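Local coordinates for protein SAG family member (Sag19) (Eimeria tenella, PDB 6ZZB) that is of unknown function but is a major surface antigen of Eimeria tenella, probably built on a fold related to that of CAP proteins, at residues L126-P131 with D204-Y209; I100-A105 with A194-C199. One frame throughout, in Å; residues are numbered along the deposited sequence.

How the interactions relate
The centres of interactions 1 and 2 lie about 7 Å apart, and both reach the same mixed sheet. Interaction 1 pairs strand 126-131 with strand 203-211. Interaction 2 lays helix 97-105 on strand 190-196, the other neighbour of strand 203-211. Along the chain the four segments run 100-105, 126-131, 194-199, 204-209, so the two contacts interleave. The hairpin of strands 190-196 and 203-211 joins them directly, with Phe207 N 2.8 Å from Ala194 O. Ile100 of the helix also packs on the Phe207 ring. Sheet pairing and helix packing thus meet at strand 203-211, in a layered arrangement consistent with a CAP-like alpha-beta-alpha sandwich.

Interaction 1 of 2, residues L126-P131 with D204-Y209; sequences LVIPFP and DVLFCY
The Phe130 ring lies over Asp204 CB, which sits 3.8 Å from the ring centroid and 21° off the ring normal. This CH-pi contact closes one end of an antiparallel strand pair in the central sheet, consistent with the alpha-beta-alpha sandwich of a CAP-like fold. Phe130 CG stands between its own backbone N and carbonyl carbon (chi1 59°). The ring is thereby laid across the partner strand. One ring edge turns to the backbone, with Phe130 CE1 3.7 Å from Leu206 N.

Leu126, Ile128, Phe130, Asp204, Leu206 and Cys208 point to one face of the sheet. Helices 138-155 and 175-183 cover this face. Leu206 reaches between two neighbours here. Its CD2 meets Leu126 CD2 at 4.1 Å. The same Leu206 CD2 meets Ile128 CD1, with the two side chains running alongside each other in the same sense. Leu126 CD2 also touches Cys208 SG at 4.0 Å. That sulfur is bonded to Cys193 on the adjacent strand.

Val127, Pro129, Val205 and Phe207 point to the other face, where helix 97-105 packs on Val205 and Phe207. Val127 CG2 comes in at the edge of the Phe207 ring, 3.8 Å from Phe207 CD1.

Five backbone hydrogen bonds join the strands. Leu126 with Cys208 and Ile128 with Leu206 each make two. The bond from Leu206 N to Ile128 O is 2.9 Å long and nearly straight at the hydrogen (173°). Pro129 has no N-H to give, and in its non-hydrogen-bonded pair with Val205 none is needed toward this strand. Its CA-H faces the partner, with Pro129 CA 3.2 Å from Asp204 O.

Interaction 2 of 2, residues I100-A105 with A194-C199; sequences IAVTLA and AATKDC
Thr196 OG1 is gripped from strand 203-211 by two groups, the carboxylate atom OD1 of Asp204 and the backbone N of Val205. The same carboxylate atom also takes the N-H of Cys199. The hydroxyl is therefore buried but satisfied, and the loop after the strand is tied back to the sheet. With chi1 at 64°, the hydroxyl takes the place flanked by both backbone neighbours, and the methyl CG2 falls anti to the carbonyl carbon, directed at helix 97-105.

Thr196 gives more surface to the contact than any other residue, and its methyl does the closest touching. It rests on one turn of the helix. Thr196 CG2 is 3.6 Å from Ala101 O and 3.8 Å from Ala105 CB. Ala101 O already accepts the helical bond from Ala105 N, so the methyl covers a carbonyl that has its partner. Val102 flanks the same methyl, with Val102 CG2 4.1 Å from Thr196 CG2.

Ala101 and Ala105 lie one turn apart and both point toward the strand. Their small side chains suit a close approach, and the axes of the short helix and strand segments come within 7.4 Å of each other. Ala101 CB sits 3.9 Å from Ala194 O, over the strand backbone. Farther along, Ala105 CB touches Cys199 SG at 4.3 Å. This sulfur forms the disulfide to Cys112, which lies beyond the end of the helix. The bond thus links the chain after the helix to the loop after the strand.

Helix and strand run in roughly the same direction, 36° apart. This is helix-on-sheet packing, consistent with one outer layer of a CAP-like alpha-beta-alpha sandwich.

Interaction 1 of 2, residues L126-P131 with D204-Y209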
loop_
_atom_site.group_PDB
_atom_site.type_symbol
_atom_site.label_atom_id
_atom_site.label_comp_id
_atom_site.label_asym_id
_atom_site.label_seq_id
_atom_site.Cartn_x
_atom_site.Cartn_y
_atom_site.Cartn_z
ATOM N N LEU A 126 0.127 0.987 0.636
ATOM C CA LEU A 126 -0.346 0.010 -0.364
ATOM C C LEU A 126 -1.018 -1.149 0.354
ATOM O O LEU A 126 -0.478 -1.669 1.339
ATOM C CB LEU A 126 0.822 -0.435 -1.240
ATOM C CG LEU A 126 0.561 -1.582 -2.210
ATOM C CD1 LEU A 126 1.445 -1.422 -3.440
ATOM C CD2 LEU A 126 0.768 -2.932 -1.518
ATOM N N VAL A 127 -2.187 -1.534 -0.141
ATOM C CA VAL A 127 -2.971 -2.644 0.431
ATOM C C VAL A 127 -3.360 -3.579 -0.693
ATOM O O VAL A 127 -4.064 -3.138 -1.611
ATOM C CB VAL A 127 -4.208 -2.127 1.170
ATOM C CG1 VAL A 127 -5.023 -3.250 1.769
ATOM C CG2 VAL A 127 -3.826 -1.116 2.215
ATOM N N ILE A 128 -3.002 -4.853 -0.604
ATOM C CA ILE A 128 -3.436 -5.858 -1.603
ATOM C C ILE A 128 -3.888 -7.116 -0.884
ATOM O O ILE A 128 -3.062 -7.865 -0.359
ATOM C CB ILE A 128 -2.339 -6.183 -2.620
ATOM C CG1 ILE A 128 -1.828 -4.945 -3.342
ATOM C CG2 ILE A 128 -2.846 -7.233 -3.587
ATOM C CD1 ILE A 128 -0.649 -5.189 -4.256
ATOM N N PRO A 129 -5.198 -7.395 -0.859
ATOM C CA PRO A 129 -5.666 -8.701 -0.402
ATOM C C PRO A 129 -5.376 -9.761 -1.464
ATOM O O PRO A 129 -5.323 -9.440 -2.645
ATOM C CB PRO A 129 -7.171 -8.506 -0.232
ATOM C CG PRO A 129 -7.402 -7.013 -0.307
ATOM C CD PRO A 129 -6.300 -6.490 -1.208
ATOM N N PHE A 130 -5.122 -10.988 -1.022
ATOM C CA PHE A 130 -4.918 -12.127 -1.954
ATOM C C PHE A 130 -5.486 -13.364 -1.287
ATOM O O PHE A 130 -5.561 -13.457 -0.075
ATOM C CB PHE A 130 -3.458 -12.236 -2.387
ATOM C CG PHE A 130 -2.455 -12.429 -1.279
ATOM C CD1 PHE A 130 -1.995 -11.343 -0.543
ATOM C CD2 PHE A 130 -1.916 -13.682 -1.002
ATOM C CE1 PHE A 130 -1.044 -11.508 0.458
ATOM C CE2 PHE A 130 -0.966 -13.850 -0.011
ATOM C CZ PHE A 130 -0.540 -12.770 0.738
ATOM N N PRO A 131 -6.030 -14.328 -2.070
ATOM C CA PRO A 131 -6.717 -15.458 -1.466
ATOM C C PRO A 131 -5.785 -16.297 -0.593
ATOM O O PRO A 131 -4.607 -16.449 -0.888
ATOM C CB PRO A 131 -7.204 -16.301 -2.659
ATOM C CG PRO A 131 -7.150 -15.349 -3.845
ATOM C CD PRO A 131 -6.019 -14.390 -3.544
ATOM N N ASP A 204 -5.559 -13.312 2.792
ATOM C CA ASP A 204 -4.338 -12.696 3.352
ATOM C C ASP A 204 -4.255 -11.253 2.844
ATOM O O ASP A 204 -4.884 -10.885 1.843
ATOM C CB ASP A 204 -3.098 -13.501 2.986
ATOM C CG ASP A 204 -2.980 -14.818 3.717
ATOM O OD1 ASP A 204 -2.834 -14.808 4.934
ATOM O OD2 ASP A 204 -3.049 -15.884 3.000
ATOM N N VAL A 205 -3.427 -10.476 3.512
ATOM C CA VAL A 205 -3.220 -9.048 3.151
ATOM C C VAL A 205 -1.723 -8.754 3.050
ATOM O O VAL A 205 -0.979 -9.047 3.994
ATOM C CB VAL A 205 -3.873 -8.097 4.161
ATOM C CG1 VAL A 205 -3.616 -6.636 3.840
ATOM C CG2 VAL A 205 -5.382 -8.346 4.197
ATOM N N LEU A 206 -1.325 -8.111 1.961
ATOM C CA LEU A 206 -0.034 -7.414 1.808
ATOM C C LEU A 206 -0.246 -5.956 2.130
ATOM O O LEU A 206 -1.140 -5.319 1.525
ATOM C CB LEU A 206 0.468 -7.592 0.383
ATOM C CG LEU A 206 1.666 -6.730 -0.016
ATOM C CD1 LEU A 206 2.907 -7.100 0.765
ATOM C CD2 LEU A 206 1.930 -6.877 -1.494
ATOM N N PHE A 207 0.581 -5.419 3.010
ATOM C CA PHE A 207 0.585 -3.989 3.351
ATOM C C PHE A 207 1.988 -3.464 3.177
ATOM O O PHE A 207 2.919 -4.047 3.744
ATOM C CB PHE A 207 0.113 -3.769 4.779
ATOM C CG PHE A 207 0.085 -2.325 5.186
ATOM C CD1 PHE A 207 -0.894 -1.504 4.658
ATOM C CD2 PHE A 207 1.007 -1.785 6.073
ATOM C CE1 PHE A 207 -0.938 -0.161 5.008
ATOM C CE2 PHE A 207 0.970 -0.431 6.374
ATOM C CZ PHE A 207 -0.007 0.355 5.858
ATOM N N CYS A 208 2.137 -2.362 2.469
ATOM C CA CYS A 208 3.424 -1.645 2.383
ATOM C C CYS A 208 3.229 -0.231 2.902
ATOM O O CYS A 208 2.385 0.516 2.376
ATOM C CB CYS A 208 3.948 -1.599 0.966
ATOM S SG CYS A 208 4.336 -3.178 0.189
ATOM N N TYR A 209 4.031 0.144 3.886
ATOM C CA TYR A 209 4.021 1.482 4.478
ATOM C C TYR A 209 5.144 2.299 3.862
ATOM O O TYR A 209 6.306 1.865 3.909
ATOM C CB TYR A 209 4.197 1.434 6.000
ATOM C CG TYR A 209 4.014 2.792 6.608
ATOM C CD1 TYR A 209 2.743 3.289 6.783
ATOM C CD2 TYR A 209 5.065 3.617 6.954
ATOM C CE1 TYR A 209 2.514 4.560 7.249
ATOM C CE2 TYR A 209 4.856 4.872 7.469
ATOM C CZ TYR A 209 3.571 5.343 7.646
ATOM O OH TYR A 209 3.329 6.575 8.167
#

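Interaction 2 of 2, residues I100-A105 with A194-C199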
loop_
_atom_site.group_PDB
_atom_site.type_symbol
_atom_site.label_atom_id
_atom_site.label_comp_id
_atom_site.label_asym_id
_atom_site.label_seq_id
_atom_site.Cartn_x
_atom_site.Cartn_y
_atom_site.Cartn_z
ATOM N N ILE A 100 0.174 -4.207 11.055
ATOM C CA ILE A 100 -0.947 -3.625 10.287
ATOM C C ILE A 100 -1.494 -4.677 9.327
ATOM O O ILE A 100 -2.733 -4.776 9.206
ATOM C CB ILE A 100 -0.510 -2.337 9.581
ATOM C CG1 ILE A 100 -0.284 -1.243 10.619
ATOM C CG2 ILE A 100 -1.526 -1.920 8.530
ATOM C CD1 ILE A 100 0.484 -0.032 10.102
ATOM N N ALA A 101 -0.654 -5.467 8.666
ATOM C CA ALA A 101 -1.183 -6.527 7.773
ATOM C C ALA A 101 -2.123 -7.441 8.569
ATOM O O ALA A 101 -3.218 -7.793 8.075
ATOM C CB ALA A 101 -0.041 -7.300 7.139
ATOM N N VAL A 102 -1.710 -7.824 9.758
ATOM C CA VAL A 102 -2.537 -8.686 10.655
ATOM C C VAL A 102 -3.826 -7.937 11.017
ATOM O O VAL A 102 -4.922 -8.514 10.957
ATOM C CB VAL A 102 -1.738 -9.132 11.880
ATOM C CG1 VAL A 102 -2.658 -9.752 12.945
ATOM C CG2 VAL A 102 -0.610 -10.072 11.470
ATOM N N THR A 103 -3.722 -6.688 11.425
ATOM C CA THR A 103 -4.904 -5.882 11.787
ATOM C C THR A 103 -5.906 -5.880 10.641
ATOM O O THR A 103 -7.136 -5.959 10.869
ATOM C CB THR A 103 -4.513 -4.448 12.185
ATOM O OG1 THR A 103 -3.665 -4.544 13.334
ATOM C CG2 THR A 103 -5.714 -3.569 12.463
ATOM N N LEU A 104 -5.452 -5.709 9.407
ATOM C CA LEU A 104 -6.300 -5.622 8.208
ATOM C C LEU A 104 -6.893 -6.991 7.848
ATOM O O LEU A 104 -8.043 -7.007 7.363
ATOM C CB LEU A 104 -5.485 -5.067 7.039
ATOM C CG LEU A 104 -5.050 -3.607 7.189
ATOM C CD1 LEU A 104 -4.128 -3.224 6.057
ATOM C CD2 LEU A 104 -6.235 -2.656 7.218
ATOM N N ALA A 105 -6.158 -8.083 8.010
ATOM C CA ALA A 105 -6.646 -9.428 7.603
ATOM C C ALA A 105 -7.729 -9.915 8.560
ATOM O O ALA A 105 -8.699 -10.545 8.069
ATOM C CB ALA A 105 -5.518 -10.414 7.603
ATOM N N ALA A 194 4.849 -6.074 4.405
ATOM C CA ALA A 194 4.625 -7.318 5.137
ATOM C C ALA A 194 3.340 -7.946 4.651
ATOM O O ALA A 194 2.445 -7.225 4.149
ATOM C CB ALA A 194 4.570 -7.070 6.623
ATOM N N ALA A 195 3.209 -9.245 4.784
ATOM C CA ALA A 195 1.972 -9.928 4.372
ATOM C C ALA A 195 1.631 -10.993 5.386
ATOM O O ALA A 195 2.542 -11.679 5.898
ATOM C CB ALA A 195 2.115 -10.551 3.021
ATOM N N THR A 196 0.353 -11.156 5.655
ATOM C CA THR A 196 -0.057 -12.362 6.399
ATOM C C THR A 196 0.238 -13.603 5.568
ATOM O O THR A 196 0.202 -13.568 4.339
ATOM C CB THR A 196 -1.517 -12.279 6.831
ATOM O OG1 THR A 196 -2.374 -12.248 5.700
ATOM C CG2 THR A 196 -1.776 -11.082 7.720
ATOM N N LYS A 197 0.552 -14.698 6.270
ATOM C CA LYS A 197 1.086 -15.891 5.579
ATOM C C LYS A 197 0.231 -17.130 5.823
ATOM O O LYS A 197 0.434 -18.099 5.090
ATOM C CB LYS A 197 2.526 -16.161 6.021
ATOM C CG LYS A 197 2.714 -16.522 7.485
ATOM C CD LYS A 197 4.159 -16.795 7.880
ATOM C CE LYS A 197 4.323 -16.788 9.380
ATOM N NZ LYS A 197 5.739 -16.943 9.779
ATOM N N ASP A 198 -0.701 -17.116 6.769
ATOM C CA ASP A 198 -1.265 -18.396 7.269
ATOM C C ASP A 198 -2.785 -18.316 7.435
ATOM O O ASP A 198 -3.352 -19.247 8.045
ATOM C CB ASP A 198 -0.553 -18.819 8.545
ATOM C CG ASP A 198 -0.731 -17.877 9.707
ATOM O OD1 ASP A 198 -1.292 -16.764 9.481
ATOM O OD2 ASP A 198 -0.315 -18.233 10.828
ATOM N N CYS A 199 -3.475 -17.316 6.893
ATOM C CA CYS A 199 -4.961 -17.340 6.882
ATOM C C CYS A 199 -5.449 -18.702 6.367
ATOM O O CYS A 199 -4.971 -19.193 5.325
ATOM C CB CYS A 199 -5.522 -16.243 5.997
ATOM S SG CYS A 199 -5.258 -14.588 6.699
#